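Local coordinates for protein LP04448p (Drosophila melanogaster, PDB 2QK2) that probably binds tubulin through this TOG domain, as a member of the XMAP215/Dis1 family of proteins that track growing microtubule plus ends, at residues Cys99-Phe107 with Leu118-Tyr126; Ser151-Thr162 with Ser195-Leu206. All coordinates share one frame; numbering follows the deposited sequence.

Contact 1: Cys99-Phe107 with Leu118-Tyr126; sequences CVPSLLEKF and LREAIDAIY
L103 packs as a knob into a hole made by L118, A121, I122 and I125. Helices 93-105 and 112-126 run antiparallel here, at 157° between the axes of the two short segments. The two helices follow each other in the HEAT-repeat array of the TOG domain. The dense part lies round L103, I122 and L104. CD1 of L103 meets CD1 of I125 tip to tip at 3.6 Å and also rests on the backbone at I122. CD2 of L103 lies 3.8 Å from CD2 of L118. CD1 of I125 also touches CB of C99 at 3.6 Å. I122 carries CG1 anti to its backbone N (chi1 -162°), and its extended chain turns across L104 at about a right angle. CD1 of I122 and CD2 of L104 are 3.4 Å apart, a close contact for two methyls.

L118 packs against K106 and F107. CD1 of L118 lies 4.2 Å from the centroid of the F107 ring, 29° off the ring normal, an off-centre CH-pi contact. The same L118 methyl touches CG of K106 at 3.8 Å. The K106 chain then bends at chi2, and its amino end leads away from L118. V100 and R119 are looser. CG2 of V100 stays 4.3 Å from CG2 of I125. R119 is partly exposed. The backbone N of R119 lies at the edge of the F107 ring, near its plane, 3.9 Å from CZ of F107. The R119 guanidinium leaves the contact for a salt bridge with E152. No hydrogen bond joins the two segments. Helix 55-67 touches C99 and K106, and helix 71-88 covers I125. Helix 131-141 meets V100 and L104, while helix 147-161 packs on F107 and I122.

Contact 2: Ser151-Thr162 with Ser195-Leu206; sequences SETALFIARALT and SSAEALGTLIKL
A158 and A199 bring two helices of the HEAT-repeat array of the TOG domain close together. CB of A158 lies 3.8 Å from CA of A199. Helices 147-161 and 190-207 lie side by side and nearly parallel. The short segments cross at 20°, with axes 7.9 Å apart at closest approach. Small residues allow this in the middle, where CB of A199 also faces O of A154.

L161 sits as a knob among A199, T202, L203 and L206. CD1 of L161 reaches over the backbone of the other helix and meets CB of L203 at 3.9 Å. The L161 and L206 side chains cross obliquely, with CD2 of L161 4.1 Å from CD2 of L206. T202 has CG2 anti to its backbone N, and this methyl touches both O of A158 and CB of L161. CG2 of T162 meets the same methyl of T202 at 3.7 Å.

The polar link is at the start of both segments. OG of S151 and OG of S195 are hydrogen-bonded at 2.6 Å. OG of S195 also bonds to O of T191. L155 lies against this serine pair, with CG next to OG of S195. The L155 side chain is turned across that of E198, and CD2 of L155 comes within 3.6 Å of OE1 of E198. O of E198 accepts two bonds from T202. OG1 and the backbone N of T202 approach it from opposite faces of the carbonyl plane, and the bond from OG1 of T202 to O of E198 is 2.7 Å long.

In the fold
Both contacts are buried, but contact 1 lies near the centre of the chain and contact 2 about 12 Å from it. Their own centres are about 15 Å apart, and they share no helix. Contact 1 joins two antiparallel helices that follow each other in the chain. Contact 2 joins two nearly parallel helices separated by helix 171-185. Contact 1 relies on branched apolar chains and one ring. Contact 2 adds alanines, two threonines and a hydrogen-bonded serine pair. The contacts also meet directly. D123 of contact 1 forms a salt bridge with R159 of contact 2, and R119 supplies a second bridge. F107, from segment 99-107, packs on E152.

Contact 1: Cys99-Phe107 with Leu118-Tyr126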
loop_
_atom_site.group_PDB
_atom_site.type_symbol
_atom_site.label_atom_id
_atom_site.label_comp_id
_atom_site.label_asym_id
_atom_site.label_seq_id
_atom_site.Cartn_x
_atom_site.Cartn_y
_atom_site.Cartn_z
ATOM N N CYS A 99 1.036 -9.012 -4.410
ATOM C CA CYS A 99 -0.029 -8.249 -3.763
ATOM C C CYS A 99 -0.195 -6.823 -4.284
ATOM O O CYS A 99 -1.315 -6.367 -4.501
ATOM C CB CYS A 99 0.209 -8.167 -2.251
ATOM S SG CYS A 99 -0.050 -9.694 -1.328
ATOM N N VAL A 100 0.919 -6.120 -4.472
ATOM C CA VAL A 100 0.888 -4.721 -4.903
ATOM C C VAL A 100 -0.019 -4.393 -6.095
ATOM O O VAL A 100 -0.891 -3.530 -5.988
ATOM C CB VAL A 100 2.330 -4.198 -5.158
ATOM C CG1 VAL A 100 2.294 -2.812 -5.804
ATOM C CG2 VAL A 100 3.089 -4.130 -3.826
ATOM N N PRO A 101 0.172 -5.064 -7.240
ATOM C CA PRO A 101 -0.665 -4.798 -8.416
ATOM C C PRO A 101 -2.165 -4.980 -8.151
ATOM O O PRO A 101 -2.982 -4.170 -8.588
ATOM C CB PRO A 101 -0.144 -5.805 -9.443
ATOM C CG PRO A 101 1.295 -5.953 -9.065
ATOM C CD PRO A 101 1.235 -6.032 -7.561
ATOM N N SER A 102 -2.519 -6.048 -7.437
ATOM C CA SER A 102 -3.919 -6.342 -7.123
ATOM C C SER A 102 -4.537 -5.266 -6.245
ATOM O O SER A 102 -5.667 -4.833 -6.477
ATOM C CB SER A 102 -4.038 -7.694 -6.408
ATOM O OG SER A 102 -3.454 -8.727 -7.179
ATOM N N LEU A 103 -3.800 -4.848 -5.223
ATOM C CA LEU A 103 -4.292 -3.815 -4.322
ATOM C C LEU A 103 -4.503 -2.487 -5.054
ATOM O O LEU A 103 -5.550 -1.849 -4.900
ATOM C CB LEU A 103 -3.321 -3.631 -3.154
ATOM C CG LEU A 103 -3.322 -4.790 -2.145
ATOM C CD1 LEU A 103 -2.146 -4.653 -1.188
ATOM C CD2 LEU A 103 -4.647 -4.796 -1.373
ATOM N N LEU A 104 -3.519 -2.073 -5.851
ATOM C CA LEU A 104 -3.620 -0.813 -6.591
ATOM C C LEU A 104 -4.842 -0.784 -7.510
ATOM O O LEU A 104 -5.582 0.200 -7.538
ATOM C CB LEU A 104 -2.349 -0.567 -7.413
ATOM C CG LEU A 104 -1.084 -0.262 -6.603
ATOM C CD1 LEU A 104 0.128 -0.205 -7.526
ATOM C CD2 LEU A 104 -1.259 1.048 -5.853
ATOM N N GLU A 105 -5.051 -1.860 -8.261
ATOM C CA GLU A 105 -6.193 -1.935 -9.166
ATOM C C GLU A 105 -7.528 -1.893 -8.433
ATOM O O GLU A 105 -8.531 -1.425 -8.976
ATOM C CB GLU A 105 -6.111 -3.204 -10.010
ATOM C CG GLU A 105 -5.246 -3.044 -11.247
ATOM C CD GLU A 105 -4.976 -4.361 -11.947
ATOM O OE1 GLU A 105 -5.900 -5.206 -11.997
ATOM O OE2 GLU A 105 -3.843 -4.542 -12.457
ATOM N N LYS A 106 -7.541 -2.372 -7.194
ATOM C CA LYS A 106 -8.768 -2.381 -6.421
ATOM C C LYS A 106 -9.160 -0.977 -5.966
ATOM O O LYS A 106 -10.257 -0.769 -5.441
ATOM C CB LYS A 106 -8.633 -3.330 -5.225
ATOM C CG LYS A 106 -9.944 -3.585 -4.496
ATOM C CD LYS A 106 -11.039 -4.086 -5.449
ATOM C CE LYS A 106 -12.388 -4.126 -4.742
ATOM N NZ LYS A 106 -13.501 -4.524 -5.646
ATOM N N PHE A 107 -8.272 -0.003 -6.169
ATOM C CA PHE A 107 -8.595 1.366 -5.789
ATOM C C PHE A 107 -9.658 1.958 -6.712
ATOM O O PHE A 107 -9.975 3.143 -6.625
ATOM C CB PHE A 107 -7.340 2.250 -5.767
ATOM C CG PHE A 107 -6.593 2.194 -4.461
ATOM C CD1 PHE A 107 -5.260 1.807 -4.419
ATOM C CD2 PHE A 107 -7.241 2.499 -3.266
ATOM C CE1 PHE A 107 -4.581 1.721 -3.204
ATOM C CE2 PHE A 107 -6.571 2.416 -2.047
ATOM C CZ PHE A 107 -5.237 2.027 -2.016
ATOM N N LEU A 118 -7.577 -0.769 2.122
ATOM C CA LEU A 118 -6.620 -0.991 1.039
ATOM C C LEU A 118 -5.333 -0.208 1.300
ATOM O O LEU A 118 -4.232 -0.730 1.098
ATOM C CB LEU A 118 -7.206 -0.570 -0.310
ATOM C CG LEU A 118 -8.338 -1.422 -0.881
ATOM C CD1 LEU A 118 -8.804 -0.831 -2.208
ATOM C CD2 LEU A 118 -7.858 -2.848 -1.080
ATOM N N ARG A 119 -5.469 1.043 1.740
ATOM C CA ARG A 119 -4.296 1.863 2.034
ATOM C C ARG A 119 -3.468 1.198 3.131
ATOM O O ARG A 119 -2.252 1.077 3.014
ATOM C CB ARG A 119 -4.707 3.261 2.496
ATOM C CG ARG A 119 -5.274 4.152 1.404
ATOM C CD ARG A 119 -5.617 5.533 1.961
ATOM N NE ARG A 119 -6.188 6.406 0.940
ATOM C CZ ARG A 119 -6.715 7.602 1.192
ATOM N NH1 ARG A 119 -6.738 8.065 2.436
ATOM N NH2 ARG A 119 -7.236 8.323 0.208
ATOM N N GLU A 120 -4.132 0.773 4.200
ATOM C CA GLU A 120 -3.432 0.120 5.300
ATOM C C GLU A 120 -2.675 -1.101 4.801
ATOM O O GLU A 120 -1.519 -1.319 5.162
ATOM C CB GLU A 120 -4.411 -0.316 6.386
ATOM C CG GLU A 120 -4.931 0.807 7.235
ATOM C CD GLU A 120 -5.869 0.309 8.317
ATOM O OE1 GLU A 120 -5.487 -0.638 9.041
ATOM O OE2 GLU A 120 -6.981 0.863 8.446
ATOM N N ALA A 121 -3.335 -1.891 3.961
ATOM C CA ALA A 121 -2.724 -3.097 3.429
ATOM C C ALA A 121 -1.516 -2.805 2.555
ATOM O O ALA A 121 -0.438 -3.351 2.789
ATOM C CB ALA A 121 -3.754 -3.913 2.641
ATOM N N ILE A 122 -1.676 -1.948 1.550
ATOM C CA ILE A 122 -0.544 -1.671 0.682
ATOM C C ILE A 122 0.594 -0.968 1.423
ATOM O O ILE A 122 1.766 -1.179 1.104
ATOM C CB ILE A 122 -0.970 -0.876 -0.590
ATOM C CG1 ILE A 122 0.130 -0.993 -1.649
ATOM C CG2 ILE A 122 -1.231 0.588 -0.261
ATOM C CD1 ILE A 122 -0.302 -0.548 -3.020
ATOM N N ASP A 123 0.262 -0.160 2.429
ATOM C CA ASP A 123 1.291 0.532 3.202
ATOM C C ASP A 123 2.108 -0.467 4.041
ATOM O O ASP A 123 3.342 -0.397 4.087
ATOM C CB ASP A 123 0.662 1.590 4.124
ATOM C CG ASP A 123 0.178 2.836 3.361
ATOM O OD1 ASP A 123 0.349 2.909 2.124
ATOM O OD2 ASP A 123 -0.376 3.749 4.009
ATOM N N ALA A 124 1.420 -1.395 4.701
ATOM C CA ALA A 124 2.097 -2.394 5.519
ATOM C C ALA A 124 2.966 -3.275 4.628
ATOM O O ALA A 124 4.073 -3.647 4.994
ATOM C CB ALA A 124 1.068 -3.242 6.272
ATOM N N ILE A 125 2.465 -3.590 3.441
ATOM C CA ILE A 125 3.204 -4.425 2.509
ATOM C C ILE A 125 4.443 -3.707 1.981
ATOM O O ILE A 125 5.502 -4.322 1.803
ATOM C CB ILE A 125 2.294 -4.864 1.344
ATOM C CG1 ILE A 125 1.198 -5.789 1.890
ATOM C CG2 ILE A 125 3.114 -5.565 0.262
ATOM C CD1 ILE A 125 0.258 -6.332 0.839
ATOM N N TYR A 126 4.321 -2.402 1.749
ATOM C CA TYR A 126 5.453 -1.619 1.254
ATOM C C TYR A 126 6.661 -1.738 2.182
ATOM O O TYR A 126 7.801 -1.822 1.727
ATOM C CB TYR A 126 5.073 -0.141 1.121
ATOM C CG TYR A 126 6.242 0.723 0.703
ATOM C CD1 TYR A 126 6.800 0.599 -0.568
ATOM C CD2 TYR A 126 6.826 1.624 1.597
ATOM C CE1 TYR A 126 7.918 1.342 -0.946
ATOM C CE2 TYR A 126 7.949 2.379 1.229
ATOM C CZ TYR A 126 8.488 2.227 -0.045
ATOM O OH TYR A 126 9.614 2.936 -0.419
#

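Contact 2: Ser151-Thr162 with Ser195-Leu206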
loop_
_atom_site.group_PDB
_atom_site.type_symbol
_atom_site.label_atom_id
_atom_site.label_comp_id
_atom_site.label_asym_id
_atom_site.label_seq_id
_atom_site.Cartn_x
_atom_site.Cartn_y
_atom_site.Cartn_z
ATOM N N SER A 151 -5.122 8.472 -8.610
ATOM C CA SER A 151 -5.011 9.279 -7.405
ATOM C C SER A 151 -4.458 8.490 -6.222
ATOM O O SER A 151 -3.499 8.916 -5.578
ATOM C CB SER A 151 -6.376 9.863 -7.033
ATOM O OG SER A 151 -6.293 10.563 -5.804
ATOM N N GLU A 152 -5.069 7.343 -5.931
ATOM C CA GLU A 152 -4.625 6.525 -4.802
ATOM C C GLU A 152 -3.214 5.992 -5.014
ATOM O O GLU A 152 -2.482 5.768 -4.052
ATOM C CB GLU A 152 -5.596 5.370 -4.553
ATOM C CG GLU A 152 -6.963 5.791 -3.980
ATOM C CD GLU A 152 -6.871 6.443 -2.604
ATOM O OE1 GLU A 152 -6.046 5.994 -1.771
ATOM O OE2 GLU A 152 -7.639 7.398 -2.343
ATOM N N THR A 153 -2.825 5.793 -6.270
ATOM C CA THR A 153 -1.480 5.312 -6.546
ATOM C C THR A 153 -0.503 6.435 -6.189
ATOM O O THR A 153 0.522 6.197 -5.553
ATOM C CB THR A 153 -1.296 4.926 -8.033
ATOM O OG1 THR A 153 -2.179 3.847 -8.364
ATOM C CG2 THR A 153 0.138 4.477 -8.294
ATOM N N ALA A 154 -0.834 7.664 -6.582
ATOM C CA ALA A 154 0.028 8.806 -6.282
ATOM C C ALA A 154 0.105 9.032 -4.779
ATOM O O ALA A 154 1.163 9.356 -4.252
ATOM C CB ALA A 154 -0.499 10.072 -6.974
ATOM N N LEU A 155 -1.018 8.872 -4.087
ATOM C CA LEU A 155 -1.041 9.057 -2.638
ATOM C C LEU A 155 -0.238 7.944 -1.961
ATOM O O LEU A 155 0.412 8.165 -0.929
ATOM C CB LEU A 155 -2.480 9.065 -2.126
ATOM C CG LEU A 155 -3.312 10.292 -2.544
ATOM C CD1 LEU A 155 -4.752 10.119 -2.070
ATOM C CD2 LEU A 155 -2.696 11.564 -1.950
ATOM N N PHE A 156 -0.289 6.748 -2.537
ATOM C CA PHE A 156 0.475 5.620 -1.997
ATOM C C PHE A 156 1.966 5.975 -2.060
ATOM O O PHE A 156 2.714 5.746 -1.115
ATOM C CB PHE A 156 0.207 4.351 -2.814
ATOM C CG PHE A 156 1.264 3.287 -2.646
ATOM C CD1 PHE A 156 1.494 2.707 -1.405
ATOM C CD2 PHE A 156 2.033 2.878 -3.732
ATOM C CE1 PHE A 156 2.478 1.729 -1.244
ATOM C CE2 PHE A 156 3.021 1.902 -3.584
ATOM C CZ PHE A 156 3.241 1.328 -2.338
ATOM N N ILE A 157 2.389 6.538 -3.187
ATOM C CA ILE A 157 3.782 6.946 -3.369
ATOM C C ILE A 157 4.178 8.005 -2.331
ATOM O O ILE A 157 5.275 7.954 -1.757
ATOM C CB ILE A 157 3.997 7.495 -4.799
ATOM C CG1 ILE A 157 3.816 6.355 -5.814
ATOM C CG2 ILE A 157 5.379 8.120 -4.931
ATOM C CD1 ILE A 157 3.840 6.808 -7.261
ATOM N N ALA A 158 3.281 8.954 -2.079
ATOM C CA ALA A 158 3.543 10.008 -1.103
ATOM C C ALA A 158 3.770 9.415 0.287
ATOM O O ALA A 158 4.765 9.723 0.946
ATOM C CB ALA A 158 2.373 10.998 -1.065
ATOM N N ARG A 159 2.845 8.571 0.739
ATOM C CA ARG A 159 2.986 7.957 2.055
ATOM C C ARG A 159 4.237 7.078 2.097
ATOM O O ARG A 159 4.984 7.092 3.076
ATOM C CB ARG A 159 1.745 7.129 2.400
ATOM C CG ARG A 159 0.452 7.940 2.492
ATOM C CD ARG A 159 -0.680 7.129 3.142
ATOM N NE ARG A 159 -0.921 5.859 2.459
ATOM C CZ ARG A 159 -1.630 5.711 1.341
ATOM N NH1 ARG A 159 -2.193 6.760 0.749
ATOM N NH2 ARG A 159 -1.764 4.502 0.805
ATOM N N ALA A 160 4.481 6.335 1.023
ATOM C CA ALA A 160 5.658 5.465 0.958
ATOM C C ALA A 160 6.964 6.264 1.109
ATOM O O ALA A 160 7.865 5.881 1.865
ATOM C CB ALA A 160 5.670 4.702 -0.370
ATOM N N LEU A 161 7.056 7.376 0.385
ATOM C CA LEU A 161 8.247 8.217 0.418
ATOM C C LEU A 161 8.596 8.736 1.813
ATOM O O LEU A 161 9.777 8.907 2.133
ATOM C CB LEU A 161 8.090 9.385 -0.566
ATOM C CG LEU A 161 8.140 8.986 -2.047
ATOM C CD1 LEU A 161 7.751 10.173 -2.929
ATOM C CD2 LEU A 161 9.543 8.500 -2.404
ATOM N N THR A 162 7.588 8.973 2.648
ATOM C CA THR A 162 7.845 9.461 4.001
ATOM C C THR A 162 8.552 8.396 4.842
ATOM O O THR A 162 9.035 8.683 5.938
ATOM C CB THR A 162 6.547 9.850 4.738
ATOM O OG1 THR A 162 5.748 8.680 4.940
ATOM C CG2 THR A 162 5.754 10.878 3.941
ATOM N N SER A 195 -3.235 14.769 -5.788
ATOM C CA SER A 195 -2.504 13.609 -5.288
ATOM C C SER A 195 -1.099 13.579 -5.884
ATOM O O SER A 195 -0.125 13.296 -5.186
ATOM C CB SER A 195 -3.262 12.326 -5.632
ATOM O OG SER A 195 -4.517 12.296 -4.968
ATOM N N SER A 196 -0.991 13.889 -7.171
ATOM C CA SER A 196 0.309 13.901 -7.827
ATOM C C SER A 196 1.196 14.992 -7.230
ATOM O O SER A 196 2.403 14.801 -7.062
ATOM C CB SER A 196 0.148 14.139 -9.329
ATOM O OG SER A 196 -0.640 13.117 -9.913
ATOM N N ALA A 197 0.597 16.139 -6.917
ATOM C CA ALA A 197 1.347 17.245 -6.330
ATOM C C ALA A 197 1.867 16.836 -4.954
ATOM O O ALA A 197 2.995 17.169 -4.584
ATOM C CB ALA A 197 0.452 18.487 -6.200
ATOM N N GLU A 198 1.041 16.119 -4.196
ATOM C CA GLU A 198 1.439 15.677 -2.860
ATOM C C GLU A 198 2.623 14.718 -2.931
ATOM O O GLU A 198 3.554 14.805 -2.127
ATOM C CB GLU A 198 0.270 15.001 -2.141
ATOM C CG GLU A 198 0.526 14.801 -0.653
ATOM C CD GLU A 198 -0.703 14.327 0.100
ATOM O OE1 GLU A 198 -1.831 14.634 -0.334
ATOM O OE2 GLU A 198 -0.541 13.662 1.141
ATOM N N ALA A 199 2.594 13.816 -3.906
ATOM C CA ALA A 199 3.670 12.850 -4.081
ATOM C C ALA A 199 4.956 13.561 -4.501
ATOM O O ALA A 199 6.045 13.261 -3.995
ATOM C CB ALA A 199 3.276 11.810 -5.137
ATOM N N LEU A 200 4.822 14.498 -5.434
ATOM C CA LEU A 200 5.967 15.256 -5.929
ATOM C C LEU A 200 6.594 16.093 -4.815
ATOM O O LEU A 200 7.818 16.153 -4.684
ATOM C CB LEU A 200 5.536 16.169 -7.082
ATOM C CG LEU A 200 5.831 15.810 -8.545
ATOM C CD1 LEU A 200 6.551 14.477 -8.669
ATOM C CD2 LEU A 200 4.533 15.815 -9.316
ATOM N N GLY A 201 5.750 16.736 -4.015
ATOM C CA GLY A 201 6.253 17.555 -2.926
ATOM C C GLY A 201 6.985 16.714 -1.898
ATOM O O GLY A 201 8.015 17.122 -1.351
ATOM N N THR A 202 6.457 15.524 -1.629
ATOM C CA THR A 202 7.084 14.640 -0.657
ATOM C C THR A 202 8.422 14.178 -1.221
ATOM O O THR A 202 9.409 14.067 -0.493
ATOM C CB THR A 202 6.179 13.424 -0.351
ATOM O OG1 THR A 202 4.884 13.891 0.050
ATOM C CG2 THR A 202 6.772 12.584 0.775
ATOM N N LEU A 203 8.456 13.925 -2.526
ATOM C CA LEU A 203 9.681 13.490 -3.179
ATOM C C LEU A 203 10.781 14.539 -3.028
ATOM O O LEU A 203 11.942 14.194 -2.815
ATOM C CB LEU A 203 9.433 13.224 -4.663
ATOM C CG LEU A 203 10.656 12.750 -5.454
ATOM C CD1 LEU A 203 11.140 11.410 -4.894
ATOM C CD2 LEU A 203 10.297 12.610 -6.927
ATOM N N ILE A 204 10.417 15.815 -3.148
ATOM C CA ILE A 204 11.390 16.898 -3.010
ATOM C C ILE A 204 11.850 16.980 -1.554
ATOM O O ILE A 204 13.037 17.183 -1.269
ATOM C CB ILE A 204 10.788 18.272 -3.420
ATOM C CG1 ILE A 204 10.361 18.248 -4.892
ATOM C CG2 ILE A 204 11.817 19.370 -3.202
ATOM C CD1 ILE A 204 9.744 19.558 -5.363
ATOM N N LYS A 205 10.899 16.822 -0.637
ATOM C CA LYS A 205 11.192 16.841 0.791
ATOM C C LYS A 205 12.259 15.795 1.121
ATOM O O LYS A 205 13.173 16.052 1.900
ATOM C CB LYS A 205 9.929 16.527 1.595
ATOM C CG LYS A 205 9.576 17.565 2.642
ATOM C CD LYS A 205 10.635 17.667 3.724
ATOM C CE LYS A 205 10.493 18.977 4.499
ATOM N NZ LYS A 205 9.084 19.280 4.909
ATOM N N LEU A 206 12.146 14.620 0.512
ATOM C CA LEU A 206 13.089 13.536 0.765
ATOM C C LEU A 206 14.415 13.614 0.009
ATOM O O LEU A 206 15.474 13.381 0.590
ATOM C CB LEU A 206 12.437 12.186 0.445
ATOM C CG LEU A 206 13.311 10.935 0.637
ATOM C CD1 LEU A 206 13.474 10.659 2.125
ATOM C CD2 LEU A 206 12.674 9.737 -0.051
#